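Local coordinates for monoacylglycerol lipase (Palaeococcus ferrophilus, PDB 6QE2), which hydrolyses monoacylglycerols to glycerol and free fatty acid, probably as a serine hydrolase of the alpha/beta-hydrolase fold, at residues L3-F8 with V43-P49; G23-R28 with D162-H166; L35-F41 with V250-V254; K80-H86 with I104-S110. One frame throughout, in Å; residues are numbered along the deposited sequence.

Contact 1. Residues L3-F8 with V43-P49; sequences LYRAKF and VYAFDWP
Ala6 and Ala45 exchange the central backbone hydrogen bonds that join strand 5-8 to strand 43-46 in antiparallel fashion, with Ala6 N to Ala45 O and Ala45 N to Ala6 O both at 2.8 Å. Phe8 and Val43 make the next such pair, and toward the other end Asp47 N donates to Tyr4 O at 3.1 Å.

Among the polar side chains, Arg5 NH1 donates to Tyr44 OH over 3.1 Å. The hydroxyl lies in the guanidinium plane, while the phenol ring stands at 89° to it. With Tyr44 CG opposite the backbone N (chi1 -165°), the ring leans over the neighbouring strand, and its hydroxyl also bonds to Glu76 of helix 63-77. The Asp47 carboxylate passes beside Tyr4 (CG to CD2 3.6 Å), held by Ser26 OG and Lys53 N.

Apolar contacts fill in around these bonds. Lys7 CG rests against Tyr44 CD2 at 3.6 Å; on the other side of the sheet Phe8 CE1 turns a ring edge to Ala45 CB at 3.9 Å. Beyond the strand, Leu3 CD2 meets Pro49 CG at 3.8 Å, both packing on Ile69 of helix 63-77. A phenylalanine in place of Tyr44 would probably leave Arg5 NH1 and Glu76 without the hydroxyl they share.

The chemistry implies that the outermost strand 5-8 is fixed chiefly by its backbone, with the Tyr44 hydroxyl tying the edge to helix 63-77.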
# COMPACT_ATOMS: atom_id res chain seq x y z
N LEU A 3 -17.61 -0.86 -6.28
CA LEU A 3 -16.20 -0.73 -6.61
C LEU A 3 -15.79 -1.56 -7.80
O LEU A 3 -16.50 -2.44 -8.24
CB LEU A 3 -15.36 -1.20 -5.45
CG LEU A 3 -15.47 -0.52 -4.11
CD1 LEU A 3 -14.69 -1.36 -3.12
CD2 LEU A 3 -14.86 0.86 -4.21
N TYR A 4 -14.60 -1.27 -8.30
CA TYR A 4 -14.04 -2.05 -9.38
C TYR A 4 -13.28 -3.15 -8.67
O TYR A 4 -12.33 -2.88 -7.94
CB TYR A 4 -13.09 -1.23 -10.24
CG TYR A 4 -12.15 -2.10 -11.03
CD1 TYR A 4 -12.56 -2.69 -12.22
CD2 TYR A 4 -10.88 -2.37 -10.57
CE1 TYR A 4 -11.70 -3.50 -12.94
CE2 TYR A 4 -10.02 -3.18 -11.28
CZ TYR A 4 -10.44 -3.75 -12.46
OH TYR A 4 -9.58 -4.56 -13.17
N ARG A 5 -13.71 -4.38 -8.87
CA ARG A 5 -13.08 -5.54 -8.26
C ARG A 5 -12.76 -6.55 -9.35
O ARG A 5 -13.57 -6.75 -10.25
CB ARG A 5 -14.01 -6.18 -7.23
CG ARG A 5 -14.49 -5.27 -6.12
CD ARG A 5 -15.73 -5.86 -5.47
NE ARG A 5 -16.17 -5.10 -4.30
CZ ARG A 5 -15.93 -5.47 -3.05
NH1 ARG A 5 -15.26 -6.58 -2.80
NH2 ARG A 5 -16.38 -4.73 -2.04
N ALA A 6 -11.60 -7.18 -9.26
CA ALA A 6 -11.25 -8.17 -10.26
C ALA A 6 -10.44 -9.30 -9.68
O ALA A 6 -9.56 -9.08 -8.87
CB ALA A 6 -10.48 -7.51 -11.39
N LYS A 7 -10.76 -10.52 -10.08
CA LYS A 7 -9.99 -11.67 -9.64
C LYS A 7 -9.17 -12.20 -10.81
O LYS A 7 -9.69 -12.35 -11.91
CB LYS A 7 -10.90 -12.78 -9.09
CG LYS A 7 -11.72 -12.38 -7.87
CD LYS A 7 -12.34 -13.61 -7.21
CE LYS A 7 -13.58 -14.09 -7.93
NZ LYS A 7 -14.60 -14.59 -6.96
N PHE A 8 -7.90 -12.50 -10.54
CA PHE A 8 -6.98 -12.97 -11.57
C PHE A 8 -6.39 -14.31 -11.14
O PHE A 8 -6.02 -14.49 -9.98
CB PHE A 8 -5.83 -11.97 -11.80
CG PHE A 8 -6.28 -10.60 -12.26
CD1 PHE A 8 -6.42 -9.57 -11.34
CD2 PHE A 8 -6.54 -10.35 -13.59
CE1 PHE A 8 -6.83 -8.32 -11.75
CE2 PHE A 8 -6.95 -9.10 -14.01
CZ PHE A 8 -7.10 -8.08 -13.09
N VAL A 43 -5.08 -13.60 -7.40
CA VAL A 43 -4.92 -12.22 -6.95
C VAL A 43 -6.29 -11.56 -7.00
O VAL A 43 -6.97 -11.63 -8.03
CB VAL A 43 -3.90 -11.44 -7.79
CG1 VAL A 43 -3.82 -9.98 -7.30
CG2 VAL A 43 -2.53 -12.11 -7.73
N TYR A 44 -6.69 -10.94 -5.89
CA TYR A 44 -7.93 -10.18 -5.82
C TYR A 44 -7.53 -8.71 -5.82
O TYR A 44 -6.88 -8.24 -4.88
CB TYR A 44 -8.73 -10.54 -4.57
CG TYR A 44 -10.17 -10.07 -4.59
CD1 TYR A 44 -10.49 -8.72 -4.64
CD2 TYR A 44 -11.21 -10.98 -4.55
CE1 TYR A 44 -11.80 -8.29 -4.66
CE2 TYR A 44 -12.53 -10.56 -4.57
CZ TYR A 44 -12.82 -9.21 -4.62
OH TYR A 44 -14.12 -8.78 -4.63
N ALA A 45 -7.90 -8.00 -6.88
CA ALA A 45 -7.57 -6.60 -7.02
C ALA A 45 -8.83 -5.76 -6.89
O ALA A 45 -9.93 -6.19 -7.24
CB ALA A 45 -6.90 -6.32 -8.37
N PHE A 46 -8.66 -4.54 -6.38
CA PHE A 46 -9.75 -3.59 -6.36
C PHE A 46 -9.15 -2.20 -6.46
O PHE A 46 -7.98 -1.99 -6.15
CB PHE A 46 -10.61 -3.71 -5.09
CG PHE A 46 -9.90 -3.26 -3.82
CD1 PHE A 46 -9.09 -4.14 -3.12
CD2 PHE A 46 -10.03 -1.96 -3.36
CE1 PHE A 46 -8.43 -3.72 -1.96
CE2 PHE A 46 -9.37 -1.54 -2.21
CZ PHE A 46 -8.57 -2.42 -1.51
N ASP A 47 -9.96 -1.25 -6.91
CA ASP A 47 -9.59 0.15 -6.88
C ASP A 47 -10.31 0.82 -5.73
O ASP A 47 -11.52 0.64 -5.55
CB ASP A 47 -9.91 0.84 -8.21
CG ASP A 47 -8.96 0.42 -9.33
OD1 ASP A 47 -7.99 -0.32 -9.05
OD2 ASP A 47 -9.16 0.84 -10.49
N TRP A 48 -9.56 1.55 -4.90
CA TRP A 48 -10.13 2.27 -3.77
C TRP A 48 -11.26 3.19 -4.23
O TRP A 48 -11.26 3.66 -5.38
CB TRP A 48 -9.09 3.15 -3.09
CG TRP A 48 -8.02 2.49 -2.27
CD1 TRP A 48 -7.17 1.50 -2.66
CD2 TRP A 48 -7.62 2.87 -0.95
NE1 TRP A 48 -6.28 1.21 -1.65
CE2 TRP A 48 -6.53 2.05 -0.59
CE3 TRP A 48 -8.07 3.83 -0.03
CZ2 TRP A 48 -5.90 2.14 0.65
CZ3 TRP A 48 -7.44 3.93 1.20
CH2 TRP A 48 -6.37 3.09 1.53
N PRO A 49 -12.20 3.51 -3.35
CA PRO A 49 -13.14 4.60 -3.64
C PRO A 49 -12.37 5.86 -4.03
O PRO A 49 -11.32 6.16 -3.47
CB PRO A 49 -13.89 4.78 -2.32
CG PRO A 49 -13.76 3.46 -1.62
CD PRO A 49 -12.43 2.91 -2.03

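Contact 2. Residues G23-R28 with D162-H166; sequences GEHSGR and DPLVH
His25 NE2 donates to Asp162 OD2 at 3.0 Å in a nearly straight bond (172°). OD2 lies in the imidazole plane, but the N-H meets it on the syn side, 33° out of the carboxylate plane, the planes being 81° apart. His25 CG stands between its backbone N and carbonyl carbon, turning the ring toward Asp162. Leu164 CB covers one ring face, 3.8 Å from the centroid, and Arg28 CG the other. A leucine in place of His25 would probably leave Asp162 OD2 without this donor.

His166 N reaches a lone pair of Gly23 O at 3.1 Å, and the His166 ring lies over Gly23 CA; a side chain there would probably collide with His166 O, and the positive phi also favours glycine. A water donates to Glu24 O and Leu164 O.

In the second shell, Asp162 OD1 accepts from Leu164 N at 2.9 Å, an Asx turn within the type I turn 162-165 that helps to orient the carboxylate. Arg28 NH1 pairs with Glu24 OE1 and Glu234, and Glu24 OE2 bonds to Tyr29.

The contact links the loop between strand 15-19 and helix 30-38 to the turn between helix 153-161 and strand 168-170, with Tyr159 packed on Arg28 and Val165.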
# COMPACT_ATOMS: atom_id res chain seq x y z
N GLY A 23 -3.78 7.91 -5.13
CA GLY A 23 -3.73 8.49 -6.46
C GLY A 23 -3.53 7.51 -7.60
O GLY A 23 -3.59 7.92 -8.76
N GLU A 24 -3.18 6.25 -7.31
CA GLU A 24 -2.98 5.27 -8.38
C GLU A 24 -4.14 4.28 -8.39
O GLU A 24 -5.29 4.64 -8.04
CB GLU A 24 -1.62 4.61 -8.20
CG GLU A 24 -1.55 3.78 -6.90
CD GLU A 24 -0.43 2.74 -6.91
OE1 GLU A 24 0.31 2.63 -7.91
OE2 GLU A 24 -0.24 2.10 -5.86
N HIS A 25 -3.88 3.06 -8.88
CA HIS A 25 -4.98 2.12 -9.09
C HIS A 25 -4.36 0.77 -9.35
O HIS A 25 -3.15 0.65 -9.56
CB HIS A 25 -5.91 2.51 -10.27
CG HIS A 25 -5.18 2.63 -11.56
ND1 HIS A 25 -5.13 1.60 -12.49
CD2 HIS A 25 -4.41 3.63 -12.06
CE1 HIS A 25 -4.38 1.99 -13.51
NE2 HIS A 25 -3.93 3.21 -13.26
N SER A 26 -5.20 -0.27 -9.34
CA SER A 26 -4.66 -1.63 -9.38
C SER A 26 -4.13 -2.01 -10.75
O SER A 26 -3.36 -2.97 -10.85
CB SER A 26 -5.72 -2.63 -8.92
OG SER A 26 -6.86 -2.60 -9.78
N GLY A 27 -4.49 -1.27 -11.80
CA GLY A 27 -4.02 -1.60 -13.13
C GLY A 27 -2.53 -1.41 -13.34
O GLY A 27 -1.99 -1.91 -14.33
N ARG A 28 -1.85 -0.72 -12.42
CA ARG A 28 -0.41 -0.53 -12.56
C ARG A 28 0.38 -1.76 -12.14
O ARG A 28 1.61 -1.77 -12.29
CB ARG A 28 0.05 0.67 -11.73
CG ARG A 28 -0.60 1.98 -12.11
CD ARG A 28 0.05 3.12 -11.33
NE ARG A 28 1.43 3.35 -11.75
CZ ARG A 28 2.41 3.73 -10.92
NH1 ARG A 28 2.16 3.88 -9.63
NH2 ARG A 28 3.63 3.93 -11.39
N ASP A 162 -0.88 8.60 -17.23
CA ASP A 162 -1.97 7.68 -16.92
C ASP A 162 -3.20 8.50 -16.57
O ASP A 162 -3.19 9.25 -15.61
CB ASP A 162 -1.57 6.80 -15.73
CG ASP A 162 -2.48 5.61 -15.55
OD1 ASP A 162 -3.68 5.72 -15.82
OD2 ASP A 162 -1.99 4.57 -15.10
N PRO A 163 -4.28 8.33 -17.32
CA PRO A 163 -5.51 9.08 -17.05
C PRO A 163 -6.25 8.66 -15.78
O PRO A 163 -7.11 9.40 -15.33
CB PRO A 163 -6.37 8.80 -18.28
CG PRO A 163 -5.86 7.52 -18.81
CD PRO A 163 -4.40 7.51 -18.53
N LEU A 164 -5.97 7.48 -15.25
CA LEU A 164 -6.58 7.02 -14.03
C LEU A 164 -5.84 7.54 -12.80
O LEU A 164 -6.36 7.48 -11.71
CB LEU A 164 -6.63 5.49 -14.01
CG LEU A 164 -7.54 4.89 -15.08
CD1 LEU A 164 -7.50 3.38 -15.03
CD2 LEU A 164 -8.95 5.38 -14.87
N VAL A 165 -4.61 8.03 -12.99
CA VAL A 165 -3.83 8.57 -11.88
C VAL A 165 -4.25 10.01 -11.66
O VAL A 165 -4.45 10.77 -12.62
CB VAL A 165 -2.32 8.46 -12.17
CG1 VAL A 165 -1.52 9.32 -11.19
CG2 VAL A 165 -1.87 7.01 -12.07
N HIS A 166 -4.40 10.40 -10.39
CA HIS A 166 -4.78 11.76 -10.04
C HIS A 166 -3.95 12.21 -8.85
O HIS A 166 -3.28 11.40 -8.19
CB HIS A 166 -6.28 11.87 -9.72
CG HIS A 166 -6.70 11.09 -8.52
ND1 HIS A 166 -6.49 11.53 -7.23
CD2 HIS A 166 -7.35 9.90 -8.40
CE1 HIS A 166 -6.98 10.65 -6.37
NE2 HIS A 166 -7.50 9.65 -7.06
O HOH W 1 -6.67 6.71 -8.99

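Contact 3. Residues L35-F41 with V250-V254; sequences LLNGAGF and VEWLV
Phe41 reaches from the end of helix 30-38 to the flank of helix 242-256, meeting Leu253 and Val254 with the far end of its ring. Its CB begins within its own segment, 3.5 Å from Leu36 O. CG lies opposite the carbonyl carbon (chi1 -67°), which directs the ring across the groove between the helices. CD1 still passes Leu36 O, which sits at the ring edge, at 3.7 Å. CE1 is the first ring atom to touch the partner helix, with Val254 CG2 at 3.9 Å and Leu253 CB near by. At the tip, CZ rests on Leu253 CB at 3.6 Å and also comes within 3.5 Å of Leu253 O, so that the ring presents an edge to the helix backbone; that carbonyl is bonded to Ser257 OG.

A Schellman motif sets the starting point of this reach. Gly40 adopts a positive phi (106°), and Phe41 N turns back to Leu36 O at 2.9 Å while Gly40 N bonds to Asn37 O. The two helices are the first and the last of the alpha/beta-hydrolase core and share one side of its sheet, where Leu36 packs on Val43 and Leu253 on Phe82.

Deeper in the interface, Leu36 CD2 meets Leu253 CD1 at 3.6 Å and also touches Val250 CG2, Leu36 and Val250 sliding past each other in opposite directions. Val250 divides its branches: CG2 lies against Leu36 and, more distantly, Leu35 CB, while CG1 packs on Ala39 CB at 3.7 Å, a methyl that Val254 CG2 approaches from the next turn.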
# COMPACT_ATOMS: atom_id res chain seq x y z
N LEU A 35 3.10 -12.51 -12.45
CA LEU A 35 4.08 -13.37 -11.79
C LEU A 35 3.43 -14.19 -10.67
O LEU A 35 3.71 -15.38 -10.53
CB LEU A 35 5.24 -12.53 -11.25
CG LEU A 35 6.16 -11.89 -12.30
CD1 LEU A 35 7.14 -10.90 -11.66
CD2 LEU A 35 6.90 -12.94 -13.12
N LEU A 36 2.57 -13.56 -9.87
CA LEU A 36 1.90 -14.30 -8.80
C LEU A 36 0.99 -15.39 -9.35
O LEU A 36 0.93 -16.49 -8.78
CB LEU A 36 1.10 -13.35 -7.92
CG LEU A 36 1.92 -12.40 -7.05
CD1 LEU A 36 1.02 -11.38 -6.37
CD2 LEU A 36 2.71 -13.20 -6.03
N ASN A 37 0.25 -15.09 -10.41
CA ASN A 37 -0.58 -16.12 -11.04
C ASN A 37 0.29 -17.26 -11.56
O ASN A 37 -0.06 -18.43 -11.42
CB ASN A 37 -1.41 -15.54 -12.18
CG ASN A 37 -2.52 -14.62 -11.71
OD1 ASN A 37 -3.04 -13.83 -12.49
ND2 ASN A 37 -2.90 -14.73 -10.44
N GLY A 38 1.42 -16.91 -12.19
CA GLY A 38 2.34 -17.92 -12.69
C GLY A 38 2.90 -18.82 -11.61
O GLY A 38 3.29 -19.96 -11.88
N ALA A 39 2.99 -18.31 -10.38
CA ALA A 39 3.49 -19.09 -9.25
C ALA A 39 2.39 -19.87 -8.53
O ALA A 39 2.70 -20.61 -7.59
CB ALA A 39 4.20 -18.18 -8.25
N GLY A 40 1.13 -19.71 -8.93
CA GLY A 40 0.03 -20.46 -8.35
C GLY A 40 -0.89 -19.71 -7.42
O GLY A 40 -1.73 -20.35 -6.76
N PHE A 41 -0.79 -18.39 -7.35
CA PHE A 41 -1.69 -17.60 -6.51
C PHE A 41 -2.81 -17.01 -7.34
O PHE A 41 -2.63 -16.64 -8.51
CB PHE A 41 -0.94 -16.45 -5.82
CG PHE A 41 0.06 -16.91 -4.81
CD1 PHE A 41 1.39 -17.06 -5.15
CD2 PHE A 41 -0.33 -17.19 -3.51
CE1 PHE A 41 2.30 -17.48 -4.23
CE2 PHE A 41 0.59 -17.60 -2.58
CZ PHE A 41 1.91 -17.75 -2.94
N VAL A 250 7.45 -12.72 -4.63
CA VAL A 250 6.95 -14.02 -5.00
C VAL A 250 7.58 -15.13 -4.16
O VAL A 250 6.89 -15.98 -3.65
CB VAL A 250 7.14 -14.32 -6.49
CG1 VAL A 250 6.63 -15.71 -6.82
CG2 VAL A 250 6.41 -13.29 -7.33
N GLU A 251 8.89 -15.10 -4.03
CA GLU A 251 9.57 -16.13 -3.24
C GLU A 251 9.07 -16.15 -1.81
O GLU A 251 8.86 -17.22 -1.24
CB GLU A 251 11.08 -15.92 -3.28
CG GLU A 251 11.72 -16.28 -4.61
CD GLU A 251 13.23 -16.20 -4.60
OE1 GLU A 251 13.81 -15.87 -3.54
OE2 GLU A 251 13.85 -16.46 -5.65
N TRP A 252 8.88 -14.97 -1.19
CA TRP A 252 8.38 -14.93 0.18
C TRP A 252 6.98 -15.53 0.27
O TRP A 252 6.69 -16.31 1.19
CB TRP A 252 8.40 -13.49 0.69
CG TRP A 252 8.12 -13.31 2.15
CD1 TRP A 252 9.04 -13.22 3.15
CD2 TRP A 252 6.83 -13.16 2.78
NE1 TRP A 252 8.41 -13.04 4.36
CE2 TRP A 252 7.06 -13.00 4.16
CE3 TRP A 252 5.51 -13.15 2.31
CZ2 TRP A 252 6.02 -12.83 5.08
CZ3 TRP A 252 4.48 -12.98 3.21
CH2 TRP A 252 4.74 -12.83 4.59
N LEU A 253 6.11 -15.18 -0.68
CA LEU A 253 4.75 -15.71 -0.65
C LEU A 253 4.75 -17.22 -0.88
O LEU A 253 4.03 -17.96 -0.20
CB LEU A 253 3.90 -15.00 -1.69
CG LEU A 253 3.58 -13.56 -1.26
CD1 LEU A 253 3.03 -12.77 -2.43
CD2 LEU A 253 2.59 -13.55 -0.10
N VAL A 254 5.56 -17.70 -1.82
CA VAL A 254 5.67 -19.13 -2.08
C VAL A 254 6.15 -19.86 -0.82
O VAL A 254 5.58 -20.88 -0.42
CB VAL A 254 6.60 -19.40 -3.28
CG1 VAL A 254 6.99 -20.87 -3.33
CG2 VAL A 254 5.92 -18.99 -4.58

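Contact 4. Residues K80-H86 with I104-S110; sequences KPFLFGH and IMGVVAS
Strands 82-86 and 106-110 run parallel, their axes 4.7 Å apart and 11° from alignment, with Leu83 and Gly85 each donating from N and accepting at O: Leu83 O takes Val108 N and Gly85 O takes Ser110 N, both at 2.8 Å. Before the strands proper, Met105 N bonds to Pro81 O from above the carbonyl plane.

At this end Met105 CB sits squarely over one face of the Phe82 ring, 3.6 Å from its centroid, a CH-pi contact. The chain then bends at chi2 (-59°), which lays SD beside Lys80 CB at 3.9 Å. Gly106 N and CA pass close to Phe82 CD2, where a side chain would probably crowd the ring. Toward helix 88-99, Ile104 CG2 meets Leu83 CG at 3.8 Å, the two side chains crossing at about a right angle.

On the side that carries Phe82, Phe84 turns a ring edge to Val108, with CD1 at 3.6 Å from CG1, and its CZ nears Ser110 CB. The last pair is polar: His86 ND1 and Ser110 OG are hydrogen-bonded at 2.8 Å. His86 CG lies opposite its backbone N (chi1 168°), and the ring offers its edge to the serine while NE2 binds a glycerol, probably from the crystallisation liquor.

The two strands belong to a beta-alpha-beta unit, and Gly85 fits the start of a nucleophile elbow leading to Ser87. The chemistry changes along the pair, from hydrophobic packing at the N-terminal ends to a polar His86-Ser110 pair beside the probable catalytic centre, where the bond to Ser110 OG probably helps to set the rotation of the imidazole.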
# COMPACT_ATOMS: atom_id res chain seq x y z
N LYS A 80 -8.48 -17.29 4.50
CA LYS A 80 -7.49 -16.27 4.92
C LYS A 80 -6.57 -15.97 3.75
O LYS A 80 -5.94 -16.90 3.23
CB LYS A 80 -6.68 -16.76 6.12
CG LYS A 80 -7.51 -16.90 7.38
CD LYS A 80 -6.76 -17.45 8.58
CE LYS A 80 -7.72 -17.55 9.77
NZ LYS A 80 -7.03 -17.71 11.07
N PRO A 81 -6.46 -14.71 3.29
CA PRO A 81 -5.51 -14.39 2.21
C PRO A 81 -4.21 -13.83 2.71
O PRO A 81 -4.07 -13.52 3.90
CB PRO A 81 -6.26 -13.33 1.40
CG PRO A 81 -6.95 -12.53 2.54
CD PRO A 81 -7.28 -13.52 3.65
N PHE A 82 -3.24 -13.75 1.81
CA PHE A 82 -2.13 -12.84 2.02
C PHE A 82 -2.54 -11.44 1.57
O PHE A 82 -3.39 -11.28 0.69
CB PHE A 82 -0.90 -13.29 1.22
CG PHE A 82 -0.27 -14.55 1.74
CD1 PHE A 82 -0.62 -15.78 1.20
CD2 PHE A 82 0.67 -14.50 2.75
CE1 PHE A 82 -0.02 -16.94 1.67
CE2 PHE A 82 1.26 -15.66 3.22
CZ PHE A 82 0.91 -16.88 2.68
N LEU A 83 -1.94 -10.42 2.18
CA LEU A 83 -2.13 -9.04 1.77
C LEU A 83 -0.85 -8.48 1.17
O LEU A 83 0.24 -8.71 1.70
CB LEU A 83 -2.56 -8.15 2.94
CG LEU A 83 -3.78 -8.56 3.76
CD1 LEU A 83 -4.01 -7.52 4.85
CD2 LEU A 83 -4.99 -8.68 2.87
N PHE A 84 -0.98 -7.75 0.06
CA PHE A 84 0.11 -6.97 -0.51
C PHE A 84 -0.37 -5.54 -0.69
O PHE A 84 -1.38 -5.31 -1.37
CB PHE A 84 0.58 -7.52 -1.86
CG PHE A 84 1.63 -6.67 -2.51
CD1 PHE A 84 2.96 -6.84 -2.20
CD2 PHE A 84 1.28 -5.65 -3.39
CE1 PHE A 84 3.93 -6.04 -2.77
CE2 PHE A 84 2.24 -4.84 -3.96
CZ PHE A 84 3.57 -5.04 -3.65
N GLY A 85 0.35 -4.59 -0.11
CA GLY A 85 -0.01 -3.19 -0.24
C GLY A 85 1.21 -2.34 -0.50
O GLY A 85 2.31 -2.65 -0.05
N HIS A 86 1.00 -1.25 -1.24
CA HIS A 86 2.08 -0.31 -1.56
C HIS A 86 1.73 1.09 -1.08
O HIS A 86 0.64 1.60 -1.37
CB HIS A 86 2.35 -0.29 -3.07
CG HIS A 86 3.24 0.84 -3.49
ND1 HIS A 86 4.59 0.87 -3.21
CD2 HIS A 86 2.96 1.99 -4.14
CE1 HIS A 86 5.11 1.99 -3.69
NE2 HIS A 86 4.14 2.69 -4.25
N ILE A 104 -5.61 -13.10 8.31
CA ILE A 104 -4.74 -13.19 7.15
C ILE A 104 -3.59 -14.18 7.35
O ILE A 104 -3.25 -14.51 8.46
CB ILE A 104 -4.14 -11.82 6.81
CG1 ILE A 104 -3.31 -11.31 7.99
CG2 ILE A 104 -5.23 -10.83 6.47
CD1 ILE A 104 -2.52 -10.05 7.68
N MET A 105 -3.01 -14.63 6.24
CA MET A 105 -1.88 -15.55 6.27
C MET A 105 -0.55 -14.83 6.41
O MET A 105 0.45 -15.45 6.79
CB MET A 105 -1.84 -16.39 4.99
CG MET A 105 -3.01 -17.32 4.80
SD MET A 105 -3.15 -18.47 6.18
CE MET A 105 -1.65 -19.41 5.97
N GLY A 106 -0.51 -13.54 6.12
CA GLY A 106 0.72 -12.78 6.08
C GLY A 106 0.51 -11.47 5.36
O GLY A 106 -0.49 -11.26 4.67
N VAL A 107 1.45 -10.56 5.55
CA VAL A 107 1.32 -9.22 4.99
C VAL A 107 2.65 -8.79 4.38
O VAL A 107 3.71 -8.93 5.00
CB VAL A 107 0.83 -8.20 6.04
CG1 VAL A 107 1.70 -8.20 7.29
CG2 VAL A 107 0.76 -6.82 5.43
N VAL A 108 2.60 -8.31 3.14
CA VAL A 108 3.75 -7.76 2.42
C VAL A 108 3.46 -6.29 2.19
O VAL A 108 2.42 -5.94 1.61
CB VAL A 108 3.98 -8.47 1.08
CG1 VAL A 108 5.20 -7.88 0.38
CG2 VAL A 108 4.12 -9.98 1.26
N ALA A 109 4.35 -5.43 2.66
CA ALA A 109 4.18 -3.98 2.53
C ALA A 109 5.35 -3.42 1.74
O ALA A 109 6.51 -3.52 2.16
CB ALA A 109 4.07 -3.31 3.90
N SER A 110 5.05 -2.85 0.57
CA SER A 110 6.02 -2.14 -0.25
C SER A 110 5.97 -0.66 0.10
O SER A 110 4.91 -0.04 -0.00
CB SER A 110 5.71 -2.37 -1.73
OG SER A 110 6.20 -1.31 -2.54

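Overall arrangement
Contacts 1 and 4 belong to one sheet, their centres 15 Å apart and strand 15-19 between them. Contact 3 covers one side of this sheet: Leu253 CD2 lies 3.5 Å from Phe82 CG of contact 4, and Asn37 ND2 makes a weak bond to Phe8 O of contact 1. Contact 2 meets contact 1 where Ser26 OG lies 2.6 Å from Asp47 OD1, a probable hydrogen bond. Glu24 of contact 2 also packs on His86 of contact 4. Here, beside the probable Ser87-His233-Asp203 triad, a bound glycerol lies about 3 Å from the His86 side chain and about 4 Å from that of Glu24. Contacts 2 and 3 do not touch, their centres being 24 Å apart.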